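Local structure of CyaB (Pseudomonas aeruginosa, 3R5G) at residues K90-K93 / V94-Q97; L155-H158 / E159-S162. The protein probably catalyses the formation of cyclic AMP from ATP through its class III adenylyl cyclase domain, the part present here from a longer membrane protein. All coordinates share one frame; numbering follows the deposited sequence.

Contact 1 (K90-K93 / V94-Q97)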
ATOM      1  N   LYS A  90     -20.042 -10.592  -4.772  1.00 11.14           N
ATOM      2  CA  LYS A  90     -20.937 -11.313  -5.696  1.00 11.92           C
ATOM      3  C   LYS A  90     -20.420 -11.203  -7.101  1.00 11.89           C
ATOM      4  O   LYS A  90     -20.468 -12.185  -7.858  1.00 14.12           O
ATOM      5  CB  LYS A  90     -22.356 -10.780  -5.639  1.00 14.05           C
ATOM      6  CG  LYS A  90     -23.122 -11.026  -4.398  1.00 14.96           C
ATOM      7  CD  LYS A  90     -24.453 -10.361  -4.421  1.00 17.42           C
ATOM      8  CE  LYS A  90     -25.170 -10.593  -3.084  1.00 14.88           C
ATOM      9  NZ  LYS A  90     -26.395  -9.815  -2.928  1.00 16.81           N
ATOM     10  N   HIS A  91     -19.899 -10.062  -7.504  1.00 12.02           N
ATOM     11  CA  HIS A  91     -19.483  -9.921  -8.894  1.00 14.02           C
ATOM     12  C   HIS A  91     -18.229 -10.721  -9.165  1.00 15.80           C
ATOM     13  O   HIS A  91     -17.955 -11.183 -10.281  1.00 17.14           O
ATOM     14  CB  HIS A  91     -19.260  -8.448  -9.205  1.00 14.46           C
ATOM     15  CG  HIS A  91     -19.181  -8.188 -10.661  1.00 16.21           C
ATOM     16  ND1 HIS A  91     -20.256  -8.378 -11.498  1.00 21.58           N
ATOM     17  CD2 HIS A  91     -18.177  -7.666 -11.402  1.00 19.79           C
ATOM     18  CE1 HIS A  91     -19.888  -8.040 -12.727  1.00 19.97           C
ATOM     19  NE2 HIS A  91     -18.638  -7.588 -12.692  1.00 20.95           N
ATOM     20  N   MET A  92     -17.441 -10.981  -8.145  1.00 14.74           N
ATOM     21  CA  MET A  92     -16.293 -11.834  -8.333  1.00 15.29           C
ATOM     22  C   MET A  92     -16.648 -13.206  -8.784  1.00 17.06           C
ATOM     23  O   MET A  92     -15.831 -13.795  -9.486  1.00 16.43           O
ATOM     24  CB  MET A  92     -15.464 -11.896  -7.037  1.00 17.44           C
ATOM     25  CG  MET A  92     -14.451 -10.844  -6.961  1.00 27.06           C
ATOM     26  SD  MET A  92     -13.070 -11.161  -8.110  1.00 26.71           S
ATOM     27  CE  MET A  92     -11.822 -12.152  -7.333  1.00 29.74           C
ATOM     28  N   LYS A  93     -17.845 -13.668  -8.431  1.00 16.47           N
ATOM     29  CA  LYS A  93     -18.255 -15.024  -8.942  1.00 18.52           C
ATOM     30  C   LYS A  93     -18.421 -14.966 -10.446  1.00 18.70           C
ATOM     31  O   LYS A  93     -18.059 -15.916 -11.177  1.00 22.79           O
ATOM     32  CB  LYS A  93     -19.591 -15.468  -8.354  1.00 19.44           C
ATOM     33  CG  LYS A  93     -19.520 -15.541  -6.847  1.00 24.18           C
ATOM     34  CD  LYS A  93     -20.869 -16.039  -6.320  1.00 30.13           C
ATOM     35  CE  LYS A  93     -20.824 -16.302  -4.814  1.00 36.85           C
ATOM     36  NZ  LYS A  93     -19.883 -15.333  -4.121  1.00 44.13           N
ATOM     37  N   VAL A  94     -18.999 -13.877 -10.925  1.00 19.54           N
ATOM     38  CA  VAL A  94     -19.154 -13.684 -12.366  1.00 19.67           C
ATOM     39  C   VAL A  94     -17.772 -13.594 -13.029  1.00 19.81           C
ATOM     40  O   VAL A  94     -17.517 -14.230 -14.064  1.00 19.05           O
ATOM     41  CB  VAL A  94     -19.916 -12.449 -12.609  1.00 20.57           C
ATOM     42  CG1 VAL A  94     -20.190 -12.254 -14.096  1.00 20.87           C
ATOM     43  CG2 VAL A  94     -21.306 -12.505 -11.862  1.00 21.78           C
ATOM     44  N   LEU A  95     -16.866 -12.761 -12.474  1.00 18.83           N
ATOM     45  CA  LEU A  95     -15.596 -12.629 -13.098  1.00 18.57           C
ATOM     46  C   LEU A  95     -14.849 -13.937 -13.132  1.00 18.26           C
ATOM     47  O   LEU A  95     -14.139 -14.197 -14.131  1.00 19.76           O
ATOM     48  CB  LEU A  95     -14.779 -11.504 -12.414  1.00 18.32           C
ATOM     49  CG  LEU A  95     -15.390 -10.106 -12.546  1.00 17.51           C
ATOM     50  CD1 LEU A  95     -14.507  -9.141 -11.658  1.00 18.39           C
ATOM     51  CD2 LEU A  95     -15.530  -9.567 -14.002  1.00 24.13           C
ATOM     52  N   ARG A  96     -14.906 -14.709 -12.049  1.00 19.39           N
ATOM     53  CA  ARG A  96     -14.221 -16.017 -12.019  1.00 21.35           C
ATOM     54  C   ARG A  96     -14.757 -16.921 -13.138  1.00 22.14           C
ATOM     55  O   ARG A  96     -13.995 -17.672 -13.715  1.00 23.08           O
ATOM     56  CB  ARG A  96     -14.331 -16.756 -10.694  1.00 21.73           C
ATOM     57  CG  ARG A  96     -13.397 -16.211  -9.619  1.00 26.13           C
ATOM     58  CD  ARG A  96     -13.258 -17.243  -8.502  1.00 30.71           C
ATOM     59  NE  ARG A  96     -14.531 -17.270  -7.795  1.00 29.93           N
ATOM     60  CZ  ARG A  96     -14.865 -16.419  -6.819  1.00 29.45           C
ATOM     61  NH1 ARG A  96     -16.072 -16.470  -6.277  1.00 27.58           N
ATOM     62  NH2 ARG A  96     -13.970 -15.547  -6.390  1.00 23.66           N
ATOM     63  N   GLN A  97     -16.063 -16.876 -13.378  1.00 22.04           N
ATOM     64  CA  GLN A  97     -16.665 -17.757 -14.432  1.00 24.85           C
ATOM     65  C   GLN A  97     -16.108 -17.300 -15.787  1.00 24.70           C
ATOM     66  O   GLN A  97     -15.751 -18.099 -16.680  1.00 27.52           O
ATOM     67  CB  GLN A  97     -18.192 -17.600 -14.478  1.00 25.61           C
ATOM     68  CG  GLN A  97     -18.963 -18.089 -13.222  1.00 35.03           C
ATOM     69  CD  GLN A  97     -20.393 -17.486 -13.078  1.00 41.64           C
ATOM     70  OE1 GLN A  97     -21.148 -17.358 -14.069  1.00 45.53           O
ATOM     71  NE2 GLN A  97     -20.768 -17.121 -11.829  1.00 41.72           N
TER
HETATM   72  O   HOH W   1     -16.693 -14.179  -4.574  1.00 22.66           O
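The guanidinium of Arg96 has Met92 O over the centre of one face, with CZ 3.9 Å from it, while a water lies at its edge, in plane, and accepts from NH1 at 2.9 Å. The chain bends at chi3 (-71°), folding the head back along the helix until NH1 comes 3.6 Å from CG of Lys93; the flexible arm of arginine suits this return. Arg96 NH2 turns to Glu109 in a salt bridge and also bonds Leu108 O. Lys93 runs beside Arg96 in the same direction, and the same water, weakly bound by Lys93 NZ, bridges the two like charges from one side and may ease their repulsion. The imidazole of His91 meets Val94 and Leu95 obliquely, its CD2 3.9 Å from Leu95 CG.

These are successive turns of helix 74-100 of the cyclase catalytic domain, where i to i+4 bonds such as Leu95 N to His91 O (2.9 Å, 164° at the hydrogen) set the spacing. Met92 and Leu95, apolar and buried, touch between SD and CD1 at 4.3 Å and both pack on Tyr39 of helix 29-50. His91, at that interface's margin, bonds Glu42 through NE2, and the CD2-NE2 side of its ring lies along Leu95.

Contact 2 (L155-H158 / E159-S162)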
ATOM      1  N   LEU A 155     -14.215  -8.264   6.452  1.00  8.92           N
ATOM      2  CA  LEU A 155     -14.024  -8.037   7.904  1.00  9.82           C
ATOM      3  C   LEU A 155     -14.251  -6.592   8.249  1.00  9.78           C
ATOM      4  O   LEU A 155     -13.704  -5.692   7.520  1.00 10.95           O
ATOM      5  CB  LEU A 155     -12.611  -8.367   8.400  1.00 11.70           C
ATOM      6  CG  LEU A 155     -12.233  -9.840   8.406  1.00 14.82           C
ATOM      7  CD1 LEU A 155     -10.906 -10.031   9.193  1.00 15.26           C
ATOM      8  CD2 LEU A 155     -13.301 -10.599   9.190  1.00 16.18           C
ATOM      9  N   ILE A 156     -15.003  -6.235   9.281  1.00  8.18           N
ATOM     10  CA  ILE A 156     -15.244  -4.868   9.643  1.00  8.28           C
ATOM     11  C   ILE A 156     -14.952  -4.691  11.135  1.00  8.99           C
ATOM     12  O   ILE A 156     -14.968  -5.691  11.926  1.00 10.72           O
ATOM     13  CB  ILE A 156     -16.742  -4.520   9.386  1.00  8.68           C
ATOM     14  CG1 ILE A 156     -17.769  -5.285  10.267  1.00  8.67           C
ATOM     15  CG2 ILE A 156     -17.028  -4.757   7.918  1.00  9.89           C
ATOM     16  CD1 ILE A 156     -19.212  -4.763  10.184  1.00 12.26           C
ATOM     17  N   SER A 157     -14.708  -3.488  11.543  1.00  9.21           N
ATOM     18  CA  SER A 157     -14.504  -3.149  12.966  1.00  9.49           C
ATOM     19  C   SER A 157     -15.820  -2.939  13.647  1.00 11.37           C
ATOM     20  O   SER A 157     -16.921  -2.904  13.082  1.00 11.86           O
ATOM     21  CB  SER A 157     -13.644  -1.904  13.008  1.00 13.25           C
ATOM     22  OG  SER A 157     -14.470  -0.812  12.528  1.00 11.95           O
ATOM     23  N   HIS A 158     -15.737  -2.841  14.973  1.00 12.08           N
ATOM     24  CA  HIS A 158     -16.908  -2.580  15.770  1.00 12.15           C
ATOM     25  C   HIS A 158     -17.595  -1.253  15.503  1.00 11.96           C
ATOM     26  O   HIS A 158     -18.804  -1.202  15.514  1.00 12.87           O
ATOM     27  CB  HIS A 158     -16.508  -2.708  17.257  1.00 13.13           C
ATOM     28  CG  HIS A 158     -17.676  -2.547  18.172  1.00 14.48           C
ATOM     29  ND1 HIS A 158     -18.615  -3.550  18.362  1.00 16.63           N
ATOM     30  CD2 HIS A 158     -18.123  -1.473  18.864  1.00 17.84           C
ATOM     31  CE1 HIS A 158     -19.571  -3.114  19.164  1.00 17.26           C
ATOM     32  NE2 HIS A 158     -19.288  -1.862  19.501  1.00 20.23           N
ATOM     33  N   GLU A 159     -16.805  -0.196  15.248  1.00 13.32           N
ATOM     34  CA  GLU A 159     -17.410   1.069  14.877  1.00 13.63           C
ATOM     35  C   GLU A 159     -18.285   0.886  13.604  1.00 12.44           C
ATOM     36  O   GLU A 159     -19.376   1.445  13.567  1.00 14.82           O
ATOM     37  CB  GLU A 159     -16.299   2.114  14.637  1.00 13.83           C
ATOM     38  CG  GLU A 159     -16.895   3.523  14.561  1.00 23.81           C
ATOM     39  CD  GLU A 159     -17.356   4.048  15.962  1.00 34.33           C
ATOM     40  OE1 GLU A 159     -16.918   3.507  17.007  1.00 35.88           O
ATOM     41  OE2 GLU A 159     -18.190   4.990  15.985  1.00 41.29           O
ATOM     42  N   THR A 160     -17.774   0.168  12.599  1.00 11.28           N
ATOM     43  CA  THR A 160     -18.583   0.005  11.412  1.00 10.16           C
ATOM     44  C   THR A 160     -19.799  -0.825  11.745  1.00 10.36           C
ATOM     45  O   THR A 160     -20.903  -0.596  11.288  1.00 12.19           O
ATOM     46  CB  THR A 160     -17.728  -0.639  10.323  1.00  9.16           C
ATOM     47  OG1 THR A 160     -16.577   0.170  10.046  1.00 11.04           O
ATOM     48  CG2 THR A 160     -18.521  -0.823   9.026  1.00 10.95           C
ATOM     49  N   TYR A 161     -19.588  -1.965  12.415  1.00 10.13           N
ATOM     50  CA  TYR A 161     -20.713  -2.831  12.822  1.00 12.40           C
ATOM     51  C   TYR A 161     -21.784  -2.049  13.517  1.00 13.06           C
ATOM     52  O   TYR A 161     -22.974  -2.261  13.195  1.00 12.99           O
ATOM     53  CB  TYR A 161     -20.145  -3.963  13.756  1.00 12.80           C
ATOM     54  CG  TYR A 161     -21.255  -4.681  14.479  1.00 13.36           C
ATOM     55  CD1 TYR A 161     -22.012  -5.604  13.809  1.00 13.96           C
ATOM     56  CD2 TYR A 161     -21.522  -4.419  15.859  1.00 10.52           C
ATOM     57  CE1 TYR A 161     -23.099  -6.238  14.471  1.00 12.28           C
ATOM     58  CE2 TYR A 161     -22.569  -5.084  16.502  1.00 12.79           C
ATOM     59  CZ  TYR A 161     -23.310  -5.987  15.804  1.00 14.12           C
ATOM     60  OH  TYR A 161     -24.392  -6.591  16.388  1.00 15.66           O
ATOM     61  N   SER A 162     -21.391  -1.173  14.450  1.00 13.33           N
ATOM     62  CA  SER A 162     -22.378  -0.342  15.222  1.00 14.41           C
ATOM     63  C   SER A 162     -23.326   0.467  14.344  1.00 14.26           C
ATOM     64  O   SER A 162     -24.479   0.657  14.696  1.00 17.46           O
ATOM     65  CB  SER A 162     -21.677   0.622  16.184  1.00 16.60           C
ATOM     66  OG  SER A 162     -21.059  -0.248  17.127  1.00 22.61           O
TER
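Ile156 meets Thr160 and Tyr161 where strand 154-157 turns into helix 158-164. Its CB lies 4.1 Å from Thr160 CB; CG1 leads on to CD1, which ends 3.6 Å from Tyr161 CA. With chi1 at 65°, CG1 sits between the backbone N and carbonyl carbon, and the extended chi2 carries the methyl under the first helical turn, a reach that suits a long branched apolar residue.

Ser157 is the N-cap. Its OG accepts a weak bond from Thr160 N at 3.4 Å, a role suiting a short hydroxyl side chain, and the same OG bonds Asn115. Ser157 O takes a nearly straight bond from Tyr161 N (175° at the hydrogen). One residue on, His158 O is gripped by Ser162 N at 2.8 Å and Ser162 OG at 2.9 Å, arriving from opposite faces of the carbonyl plane. That hydroxyl also stands over one face of the His158 imidazole, offset toward its rim, while the His158 and Tyr161 rings meet obliquely, planes at 40°.

The strand lies between parallel 109-116 and antiparallel 185-190. From the latter, Tyr188 stacks on Tyr161 and its OH is hydrogen-bonded to His158 ND1; Thr160 OG1 is hydrogen-bonded to Thr116 OG1 of strand 109-116.

Overall arrangement
Contact 1 comes first along the chain, on helix 74-100, and contact 2 follows at the junction of strand 154-157 with helix 158-164. Their centres are 26 Å apart and their nearest atoms about 13 Å, so they do not touch. Strand 109-116 links them: residues 90-97 meet it at Glu109 and Ile110, near its start, and residues 155-162 from Met112 to Thr116, through its middle and end. One is thus a helix lying against helix 29-50 and the sheet, the other a strand of that mixed sheet passing into a short helix. Both lie in the same cyclase catalytic domain, and both meet the same strand of its sheet.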